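Local coordinates for protein TgTwinScan_2721 - E2 domain (PDB 2F4Z) that is probably a ubiquitin-conjugating (E2) enzyme, expected from its family to carry ubiquitin as a thioester and pass it on to target proteins, at residues A[117-122]-A[154-160]; A[86-90]-A[179-184]. All blocks are in the same frame, centred on the assembly; numbering follows the deposited sequence.

Contact 1. Residues A[117-122]-A[154-160]; sequences IWHPNI and MLADPVP
His119 and Asn121 reach across to 154-160 with two different flat groups, and the pair illustrates how the His-Pro-Asn signature of E2 enzymes is fixed in place. With the imidazole swung anti to the backbone N (chi1 -171°), His119 NE2 gives a hydrogen bond to Met154 O at 2.8 Å. It meets this oxygen from above the carbonyl plane, while the N-H of Asp157 arrives from the opposite face. At the other edge of the ring, His119 ND1 accepts the N-H of Asn121 (N to ND1 3.1 Å), which fixes the ring's rotation. Met154, bent along its chain, brings SD up to the imidazole at a slant, and to 3.7 Å from Asn121 CB. The carboxamide of Asn121 grips Val159 twice: OD1 lies 2.8 Å from Val159 N and takes its N-H in the carbonyl plane, and ND2 gives to Val159 O (2.9 Å). Alongside these polar groups the rings of Pro120 and Pro158 meet, CG to CB at 3.7 Å. On the helix side Leu155 CD1 fits against the CD1 methyls of Ile117 and Ile122. The 119-122 turn thus packs on the last turn of helix 144-156 and the loop after it, with Met172 of helix 166-174 against the prolines and Phe113 of strand 110-113 against Leu155 and Ile122.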
ATOM      1  N   ILE A 117       0.595  12.536 -23.862  1.00 26.18           N
ATOM      2  CA  ILE A 117       1.897  11.959 -23.460  1.00 24.91           C
ATOM      3  C   ILE A 117       2.250  10.834 -24.471  1.00 25.24           C
ATOM      4  O   ILE A 117       1.342  10.159 -25.044  1.00 26.31           O
ATOM      5  CB  ILE A 117       1.856  11.458 -21.983  1.00 25.04           C
ATOM      6  CG1 ILE A 117       3.249  10.991 -21.500  1.00 24.23           C
ATOM      7  CG2 ILE A 117       0.687  10.443 -21.808  1.00 23.38           C
ATOM      8  CD1 ILE A 117       3.402  10.807 -19.976  1.00 25.16           C
ATOM      9  N   TRP A 118       3.533  10.716 -24.764  1.00 26.08           N
ATOM     10  CA  TRP A 118       4.049   9.724 -25.706  1.00 27.17           C
ATOM     11  C   TRP A 118       4.716   8.626 -24.904  1.00 27.11           C
ATOM     12  O   TRP A 118       5.831   8.798 -24.458  1.00 26.90           O
ATOM     13  CB  TRP A 118       5.101  10.386 -26.573  1.00 28.00           C
ATOM     14  CG  TRP A 118       5.515   9.574 -27.780  1.00 28.98           C
ATOM     15  CD1 TRP A 118       6.735   8.902 -27.983  1.00 26.87           C
ATOM     16  CD2 TRP A 118       4.719   9.328 -28.935  1.00 25.32           C
ATOM     17  NE1 TRP A 118       6.701   8.277 -29.214  1.00 27.19           N
ATOM     18  CE2 TRP A 118       5.487   8.518 -29.814  1.00 25.29           C
ATOM     19  CE3 TRP A 118       3.447   9.724 -29.326  1.00 21.57           C
ATOM     20  CZ2 TRP A 118       5.017   8.122 -31.050  1.00 26.30           C
ATOM     21  CZ3 TRP A 118       2.957   9.294 -30.545  1.00 29.71           C
ATOM     22  CH2 TRP A 118       3.755   8.496 -31.407  1.00 29.39           C
ATOM     23  N   HIS A 119       4.011   7.496 -24.690  1.00 28.41           N
ATOM     24  CA  HIS A 119       4.552   6.422 -23.800  1.00 28.53           C
ATOM     25  C   HIS A 119       3.925   5.127 -24.309  1.00 28.89           C
ATOM     26  O   HIS A 119       2.738   5.156 -24.643  1.00 31.12           O
ATOM     27  CB  HIS A 119       4.130   6.726 -22.319  1.00 28.15           C
ATOM     28  CG  HIS A 119       4.770   5.846 -21.280  1.00 27.18           C
ATOM     29  ND1 HIS A 119       4.416   4.526 -21.090  1.00 26.31           N
ATOM     30  CD2 HIS A 119       5.741   6.105 -20.371  1.00 27.62           C
ATOM     31  CE1 HIS A 119       5.155   4.008 -20.130  1.00 24.03           C
ATOM     32  NE2 HIS A 119       5.943   4.952 -19.649  1.00 23.85           N
ATOM     33  N   PRO A 120       4.684   3.990 -24.384  1.00 29.24           N
ATOM     34  CA  PRO A 120       4.084   2.754 -24.932  1.00 29.90           C
ATOM     35  C   PRO A 120       2.885   2.237 -24.129  1.00 30.47           C
ATOM     36  O   PRO A 120       1.946   1.680 -24.698  1.00 32.21           O
ATOM     37  CB  PRO A 120       5.244   1.745 -24.878  1.00 31.04           C
ATOM     38  CG  PRO A 120       6.227   2.302 -23.818  1.00 30.87           C
ATOM     39  CD  PRO A 120       6.091   3.799 -23.943  1.00 28.83           C
ATOM     40  N   ASN A 121       2.875   2.526 -22.832  1.00 30.84           N
ATOM     41  CA  ASN A 121       1.813   2.086 -21.889  1.00 30.33           C
ATOM     42  C   ASN A 121       0.642   3.057 -21.608  1.00 29.32           C
ATOM     43  O   ASN A 121      -0.230   2.818 -20.750  1.00 29.87           O
ATOM     44  CB  ASN A 121       2.542   1.593 -20.628  1.00 29.43           C
ATOM     45  CG  ASN A 121       3.660   0.576 -20.986  1.00 31.69           C
ATOM     46  OD1 ASN A 121       4.830   0.784 -20.687  1.00 29.24           O
ATOM     47  ND2 ASN A 121       3.268  -0.540 -21.657  1.00 30.48           N
ATOM     48  N   ILE A 122       0.575   4.124 -22.415  1.00 28.64           N
ATOM     49  CA  ILE A 122      -0.499   5.091 -22.367  1.00 28.05           C
ATOM     50  C   ILE A 122      -0.945   5.380 -23.773  1.00 29.66           C
ATOM     51  O   ILE A 122      -0.105   5.623 -24.658  1.00 30.27           O
ATOM     52  CB  ILE A 122      -0.024   6.455 -21.705  1.00 27.42           C
ATOM     53  CG1 ILE A 122       0.815   6.183 -20.446  1.00 26.97           C
ATOM     54  CG2 ILE A 122      -1.250   7.448 -21.576  1.00 20.79           C
ATOM     55  CD1 ILE A 122       1.593   7.400 -19.812  1.00 28.27           C
ATOM     56  N   MET A 154       5.689   3.969 -13.645  1.00 33.67           N
ATOM     57  CA  MET A 154       5.502   3.501 -15.014  1.00 36.09           C
ATOM     58  C   MET A 154       6.133   4.490 -16.074  1.00 35.43           C
ATOM     59  O   MET A 154       6.730   4.074 -17.057  1.00 36.04           O
ATOM     60  CB  MET A 154       4.012   3.302 -15.205  1.00 35.08           C
ATOM     61  CG  MET A 154       3.535   2.606 -16.423  1.00 37.39           C
ATOM     62  SD  MET A 154       2.463   3.582 -17.508  1.00 45.38           S
ATOM     63  CE  MET A 154       1.469   4.675 -16.511  1.00 40.96           C
ATOM     64  N   LEU A 155       6.029   5.795 -15.853  1.00 36.08           N
ATOM     65  CA  LEU A 155       6.726   6.795 -16.667  1.00 37.36           C
ATOM     66  C   LEU A 155       8.254   6.623 -16.628  1.00 40.16           C
ATOM     67  O   LEU A 155       8.942   6.982 -17.586  1.00 41.71           O
ATOM     68  CB  LEU A 155       6.381   8.206 -16.173  1.00 36.54           C
ATOM     69  CG  LEU A 155       5.228   9.010 -16.794  1.00 35.26           C
ATOM     70  CD1 LEU A 155       4.030   8.205 -17.169  1.00 28.19           C
ATOM     71  CD2 LEU A 155       4.861  10.216 -15.897  1.00 34.28           C
ATOM     72  N   ALA A 156       8.783   6.118 -15.513  1.00 42.36           N
ATOM     73  CA  ALA A 156      10.220   5.845 -15.398  1.00 44.73           C
ATOM     74  C   ALA A 156      10.642   4.465 -15.955  1.00 46.40           C
ATOM     75  O   ALA A 156      11.825   4.190 -16.104  1.00 47.23           O
ATOM     76  CB  ALA A 156      10.679   6.033 -13.986  1.00 43.25           C
ATOM     77  N   ASP A 157       9.678   3.610 -16.286  1.00 48.68           N
ATOM     78  CA  ASP A 157      10.005   2.300 -16.792  1.00 50.60           C
ATOM     79  C   ASP A 157       9.058   1.842 -17.888  1.00 50.99           C
ATOM     80  O   ASP A 157       8.238   0.966 -17.679  1.00 51.43           O
ATOM     81  CB  ASP A 157      10.185   1.302 -15.636  1.00 51.88           C
ATOM     82  CG  ASP A 157      11.639   1.279 -15.106  1.00 56.40           C
ATOM     83  OD1 ASP A 157      11.978   1.960 -14.074  1.00 61.07           O
ATOM     84  OD2 ASP A 157      12.473   0.611 -15.768  1.00 60.49           O
ATOM     85  N   PRO A 158       9.173   2.460 -19.083  1.00 51.62           N
ATOM     86  CA  PRO A 158       8.394   2.110 -20.261  1.00 52.52           C
ATOM     87  C   PRO A 158       8.612   0.664 -20.726  1.00 53.82           C
ATOM     88  O   PRO A 158       9.756   0.179 -20.757  1.00 54.46           O
ATOM     89  CB  PRO A 158       8.914   3.082 -21.325  1.00 52.06           C
ATOM     90  CG  PRO A 158       9.460   4.206 -20.558  1.00 51.99           C
ATOM     91  CD  PRO A 158      10.077   3.593 -19.360  1.00 51.30           C
ATOM     92  N   VAL A 159       7.512   0.005 -21.081  1.00 54.44           N
ATOM     93  CA  VAL A 159       7.489  -1.399 -21.481  1.00 55.54           C
ATOM     94  C   VAL A 159       6.878  -1.558 -22.876  1.00 56.25           C
ATOM     95  O   VAL A 159       5.652  -1.547 -23.044  1.00 56.34           O
ATOM     96  CB  VAL A 159       6.744  -2.257 -20.424  1.00 55.82           C
ATOM     97  CG1 VAL A 159       6.054  -3.453 -21.062  1.00 56.87           C
ATOM     98  CG2 VAL A 159       7.695  -2.691 -19.310  1.00 54.88           C
ATOM     99  N   PRO A 160       7.739  -1.667 -23.898  1.00 57.58           N
ATOM    100  CA  PRO A 160       7.301  -1.890 -25.289  1.00 58.60           C
ATOM    101  C   PRO A 160       6.477  -3.137 -25.405  1.00 59.52           C
ATOM    102  O   PRO A 160       5.448  -3.154 -26.106  1.00 59.16           O
ATOM    103  CB  PRO A 160       8.613  -2.111 -26.045  1.00 58.80           C
ATOM    104  CG  PRO A 160       9.672  -1.491 -25.194  1.00 58.61           C
ATOM    105  CD  PRO A 160       9.203  -1.528 -23.772  1.00 57.71           C
TER

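Contact 2. Residues A[86-90]-A[179-184]; sequences GTPYE and FVQTAK
The Tyr89 ring is met obliquely by Ala183, whose CB comes to 3.8 Å from Tyr89 CE1, and it turns one face to its neighbour Pro88, whose CG lies 4.1 Å above the plane of the Tyr89 ring, offset toward the rim. Tyr89 OH stands 3.6 Å from Phe179 CZ, and the two side chains run roughly perpendicular. These groups belong to the loop between the second and third strands of the E2 fold, carrying the Thr-Pro-Tyr sequence, here a type I turn from Thr87 to Glu90 laid on helix 176-190. An ST turn shapes it from within, Thr87 OG1 accepting the N-H of Tyr89, and Glu90 OE1 takes the N-H of Gly86 almost straight (173°). With chi1 at -48°, the tyrosine places CG opposite its carbonyl carbon, and the phenol reaches toward 117-122, its hydroxyl bonded to Trp118 O. Pro88 does most of the packing on the helix. Pro88 CB presses Ala183 CB at 3.4 Å, tighter than usual for two carbons, and Pro88 CG faces Val180 CG1 more loosely at 4.2 Å. The small alanine lets the proline ring sit close to the backbone. Lys184 leads its extended chain away from the loop, but its CA points a C-H at Pro88 O, 3.4 Å away with an angle of 150° at the hydrogen.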
ATOM      1  N   GLY A  86      15.397  12.285 -15.196  1.00 40.36           N
ATOM      2  CA  GLY A  86      16.144  11.303 -16.034  1.00 38.04           C
ATOM      3  C   GLY A  86      15.274  10.492 -16.964  1.00 37.34           C
ATOM      4  O   GLY A  86      15.637   9.381 -17.373  1.00 38.63           O
ATOM      5  N   THR A  87      14.117  11.035 -17.324  1.00 35.62           N
ATOM      6  CA  THR A  87      13.242  10.372 -18.307  1.00 34.11           C
ATOM      7  C   THR A  87      12.936  11.442 -19.355  1.00 32.36           C
ATOM      8  O   THR A  87      13.167  12.606 -19.099  1.00 32.35           O
ATOM      9  CB  THR A  87      11.904   9.906 -17.643  1.00 33.78           C
ATOM     10  OG1 THR A  87      11.219  11.059 -17.165  1.00 32.40           O
ATOM     11  CG2 THR A  87      12.189   9.015 -16.431  1.00 32.44           C
ATOM     12  N   PRO A  88      12.413  11.058 -20.532  1.00 31.68           N
ATOM     13  CA  PRO A  88      11.954  12.115 -21.402  1.00 31.78           C
ATOM     14  C   PRO A  88      10.843  13.004 -20.788  1.00 32.11           C
ATOM     15  O   PRO A  88      10.594  14.111 -21.306  1.00 31.90           O
ATOM     16  CB  PRO A  88      11.429  11.384 -22.621  1.00 31.50           C
ATOM     17  CG  PRO A  88      11.586   9.959 -22.354  1.00 31.08           C
ATOM     18  CD  PRO A  88      12.252   9.718 -21.117  1.00 31.67           C
ATOM     19  N   TYR A  89      10.250  12.563 -19.671  1.00 31.13           N
ATOM     20  CA  TYR A  89       9.104  13.258 -19.064  1.00 31.96           C
ATOM     21  C   TYR A  89       9.542  14.296 -18.058  1.00 32.97           C
ATOM     22  O   TYR A  89       8.726  15.029 -17.537  1.00 32.19           O
ATOM     23  CB  TYR A  89       8.123  12.231 -18.438  1.00 29.45           C
ATOM     24  CG  TYR A  89       7.863  11.158 -19.432  1.00 27.74           C
ATOM     25  CD1 TYR A  89       7.150  11.434 -20.595  1.00 23.95           C
ATOM     26  CD2 TYR A  89       8.397   9.877 -19.263  1.00 26.19           C
ATOM     27  CE1 TYR A  89       6.956  10.446 -21.541  1.00 25.55           C
ATOM     28  CE2 TYR A  89       8.229   8.892 -20.216  1.00 24.56           C
ATOM     29  CZ  TYR A  89       7.492   9.171 -21.330  1.00 26.45           C
ATOM     30  OH  TYR A  89       7.256   8.184 -22.272  1.00 26.06           O
ATOM     31  N   GLU A  90      10.848  14.342 -17.781  1.00 35.33           N
ATOM     32  CA  GLU A  90      11.381  15.245 -16.772  1.00 36.29           C
ATOM     33  C   GLU A  90      10.969  16.685 -17.019  1.00 35.79           C
ATOM     34  O   GLU A  90      11.004  17.148 -18.156  1.00 36.27           O
ATOM     35  CB  GLU A  90      12.893  15.154 -16.729  1.00 37.62           C
ATOM     36  CG  GLU A  90      13.473  16.105 -15.699  1.00 42.65           C
ATOM     37  CD  GLU A  90      14.977  16.046 -15.606  1.00 49.99           C
ATOM     38  OE1 GLU A  90      15.567  14.919 -15.678  1.00 51.77           O
ATOM     39  OE2 GLU A  90      15.552  17.152 -15.415  1.00 54.42           O
ATOM     40  N   PHE A 179      11.888   7.639 -30.232  1.00 34.50           N
ATOM     41  CA  PHE A 179      10.835   7.509 -29.249  1.00 33.46           C
ATOM     42  C   PHE A 179      11.109   8.511 -28.141  1.00 33.49           C
ATOM     43  O   PHE A 179      10.207   9.215 -27.722  1.00 33.96           O
ATOM     44  CB  PHE A 179      10.694   6.070 -28.661  1.00 33.44           C
ATOM     45  CG  PHE A 179       9.989   6.066 -27.335  1.00 29.88           C
ATOM     46  CD1 PHE A 179       8.597   6.082 -27.284  1.00 29.73           C
ATOM     47  CD2 PHE A 179      10.703   6.149 -26.167  1.00 31.22           C
ATOM     48  CE1 PHE A 179       7.931   6.166 -26.071  1.00 27.17           C
ATOM     49  CE2 PHE A 179      10.056   6.236 -24.940  1.00 33.59           C
ATOM     50  CZ  PHE A 179       8.673   6.246 -24.896  1.00 32.05           C
ATOM     51  N   VAL A 180      12.364   8.575 -27.690  1.00 33.08           N
ATOM     52  CA  VAL A 180      12.753   9.406 -26.571  1.00 32.06           C
ATOM     53  C   VAL A 180      12.639  10.902 -26.957  1.00 33.31           C
ATOM     54  O   VAL A 180      12.164  11.741 -26.154  1.00 30.43           O
ATOM     55  CB  VAL A 180      14.159   9.056 -26.157  1.00 31.51           C
ATOM     56  CG1 VAL A 180      14.696   9.985 -25.112  1.00 33.29           C
ATOM     57  CG2 VAL A 180      14.210   7.600 -25.608  1.00 34.70           C
ATOM     58  N   GLN A 181      13.092  11.221 -28.187  1.00 31.67           N
ATOM     59  CA  GLN A 181      12.964  12.544 -28.762  1.00 31.86           C
ATOM     60  C   GLN A 181      11.501  13.018 -28.872  1.00 29.98           C
ATOM     61  O   GLN A 181      11.191  14.163 -28.554  1.00 29.70           O
ATOM     62  CB  GLN A 181      13.632  12.528 -30.157  1.00 33.21           C
ATOM     63  CG  GLN A 181      14.356  13.820 -30.606  1.00 35.06           C
ATOM     64  CD  GLN A 181      14.757  13.746 -32.099  1.00 33.84           C
ATOM     65  OE1 GLN A 181      15.179  12.664 -32.600  1.00 33.89           O
ATOM     66  NE2 GLN A 181      14.584  14.865 -32.819  1.00 31.29           N
ATOM     67  N   THR A 182      10.634  12.158 -29.386  1.00 27.87           N
ATOM     68  CA  THR A 182       9.227  12.399 -29.410  1.00 28.47           C
ATOM     69  C   THR A 182       8.651  12.638 -27.979  1.00 29.17           C
ATOM     70  O   THR A 182       7.858  13.548 -27.793  1.00 27.62           O
ATOM     71  CB  THR A 182       8.509  11.281 -30.087  1.00 29.24           C
ATOM     72  OG1 THR A 182       9.057  11.107 -31.412  1.00 30.87           O
ATOM     73  CG2 THR A 182       6.963  11.594 -30.208  1.00 28.68           C
ATOM     74  N   ALA A 183       9.108  11.849 -26.989  1.00 28.35           N
ATOM     75  CA  ALA A 183       8.500  11.855 -25.667  1.00 28.39           C
ATOM     76  C   ALA A 183       8.896  13.163 -25.022  1.00 28.50           C
ATOM     77  O   ALA A 183       8.044  13.835 -24.426  1.00 29.76           O
ATOM     78  CB  ALA A 183       8.941  10.637 -24.833  1.00 27.84           C
ATOM     79  N   LYS A 184      10.167  13.530 -25.156  1.00 27.65           N
ATOM     80  CA  LYS A 184      10.645  14.810 -24.679  1.00 29.23           C
ATOM     81  C   LYS A 184      10.006  16.037 -25.350  1.00 28.57           C
ATOM     82  O   LYS A 184       9.676  17.019 -24.672  1.00 28.84           O
ATOM     83  CB  LYS A 184      12.173  14.873 -24.706  1.00 30.57           C
ATOM     84  CG  LYS A 184      12.675  16.271 -24.546  1.00 34.72           C
ATOM     85  CD  LYS A 184      14.165  16.348 -24.259  1.00 45.23           C
ATOM     86  CE  LYS A 184      14.583  17.817 -24.124  1.00 50.55           C
ATOM     87  NZ  LYS A 184      16.021  18.019 -24.513  1.00 55.02           N
TER

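In the fold
Followed from the N terminus, the chain leaves strand 77-82, forms the 86-90 turn, adds strands 93-99 and 110-113, and then enters 117-122. Helix 144-156 brings it back to that segment, so contact 1 closes an inner loop. The chain next runs through helix 166-174 to helix 176-190, where contact 2 closes the outer loop with contact 1 nested inside. The outer closure ties a loop between two sheet strands to the C-terminal helix 176-190, and the inner one joins the loop after the last strand to the last turn of helix 144-156 and the loop after it. The two touch directly: Tyr89 packs against His119 CD2 and Leu155 O, and Thr182 packs on the Trp118 ring.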